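Local coordinates for protein putative ATPase, AAA family (PDB 3CTD) that probably acts, as a whole protein of the RarA/MGS1/WRNIP1 subfamily, as a DNA-dependent ATPase answering stalled replication, the chain here being its C-terminal part, at residues G48-P51 and D52-L55. The protein carries 1 engineered substitution. Numbering follows the deposited sequence.
Sequences GSDP and DATL
D50 reaches over the first turn of helix 51-63 as its N-cap: its OD1 accepts from A53 N at 3.0 Å, and the N-H...O angle of 175° makes the bond nearly straight. The amide meets OD1 from above the carboxylate plane, 69° out of it. A chi1 of -169° sets CG beside the carbonyl carbon of D50 and carries the carboxylate forward to A53, whose CB touches CG. Replacing D50 by an alanine removes OD1, which would probably leave A53 N without its side-chain acceptor and the start of the helix less firmly fixed. A Schellman motif with S49 at positive phi ends helix 36-47 just before, so one helix closes and the next is capped within a few residues.

The tight side lies around T54, which is buried against F42 and I46 of helix 36-47 and S117 and A121 of helix 110-121. T54 N at 2.9 Å and T54 OG1 at 2.8 Å both donate to D50 O, which gives the hydroxyl of this buried residue an acceptor.

The polar side is looser, although Y173 of the second subunit packs on D50 and A53. D52 OD1 accepts from the backbone amides of F183 and W184 of that subunit, whereas D52 OD2 lies 4.1 Å from D50 OD1, a pairing of like charges that probably costs energy. One water mediates, donating to D50 OD1 and, at 2.7 Å, to D52 OD2.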
loop_
_atom_site.group_PDB
_atom_site.type_symbol
_atom_site.label_atom_id
_atom_site.label_comp_id
_atom_site.label_asym_id
_atom_site.label_seq_id
_atom_site.Cartn_x
_atom_site.Cartn_y
_atom_site.Cartn_z
ATOM N N GLY B 48 -21.714 -6.621 9.786
ATOM C CA GLY B 48 -22.905 -7.063 9.036
ATOM C C GLY B 48 -22.962 -6.653 7.564
ATOM O O GLY B 48 -23.938 -6.969 6.854
ATOM N N SER B 49 -21.911 -5.980 7.087
ATOM C CA SER B 49 -21.809 -5.575 5.679
ATOM C C SER B 49 -22.936 -4.608 5.321
ATOM O O SER B 49 -23.479 -4.619 4.213
ATOM C CB SER B 49 -21.761 -6.777 4.714
ATOM O OG SER B 49 -20.694 -7.656 5.058
ATOM N N ASP B 50 -23.286 -3.756 6.268
ATOM C CA ASP B 50 -24.318 -2.748 5.993
ATOM C C ASP B 50 -23.720 -1.334 5.912
ATOM O O ASP B 50 -23.530 -0.688 6.941
ATOM C CB ASP B 50 -25.412 -2.822 7.062
ATOM C CG ASP B 50 -26.657 -1.996 6.712
ATOM O OD1 ASP B 50 -26.593 -1.062 5.888
ATOM O OD2 ASP B 50 -27.712 -2.274 7.304
ATOM N N PRO B 51 -23.415 -0.861 4.689
ATOM C CA PRO B 51 -22.841 0.465 4.439
ATOM C C PRO B 51 -23.755 1.584 4.887
ATOM O O PRO B 51 -23.294 2.570 5.494
ATOM C CB PRO B 51 -22.681 0.508 2.921
ATOM C CG PRO B 51 -23.525 -0.648 2.378
ATOM C CD PRO B 51 -23.515 -1.672 3.463
ATOM N N ASP B 52 -25.053 1.455 4.627
ATOM C CA ASP B 52 -25.972 2.492 5.116
ATOM C C ASP B 52 -25.952 2.651 6.609
ATOM O O ASP B 52 -25.778 3.767 7.105
ATOM C CB ASP B 52 -27.377 2.192 4.681
ATOM C CG ASP B 52 -27.477 2.140 3.194
ATOM O OD1 ASP B 52 -27.152 3.155 2.571
ATOM O OD2 ASP B 52 -27.822 1.085 2.649
ATOM N N ALA B 53 -26.157 1.563 7.351
ATOM C CA ALA B 53 -26.140 1.707 8.809
ATOM C C ALA B 53 -24.771 2.159 9.295
ATOM O O ALA B 53 -24.667 2.962 10.251
ATOM C CB ALA B 53 -26.537 0.436 9.470
ATOM N N THR B 54 -23.728 1.638 8.641
ATOM C CA THR B 54 -22.366 2.065 8.909
ATOM C C THR B 54 -22.320 3.574 8.848
ATOM O O THR B 54 -21.847 4.211 9.786
ATOM C CB THR B 54 -21.322 1.404 7.953
ATOM O OG1 THR B 54 -21.198 0.035 8.307
ATOM C CG2 THR B 54 -19.941 2.005 8.076
ATOM N N LEU B 55 -22.809 4.165 7.768
ATOM C CA LEU B 55 -22.745 5.630 7.658
ATOM C C LEU B 55 -23.547 6.371 8.733
ATOM O O LEU B 55 -23.105 7.399 9.294
ATOM C CB LEU B 55 -23.149 6.070 6.270
ATOM C CG LEU B 55 -22.176 5.746 5.164
ATOM C CD1 LEU B 55 -22.888 6.085 3.897
ATOM C CD2 LEU B 55 -20.859 6.542 5.308
HETATM O O HOH W 1 -27.491 -1.416 3.561
#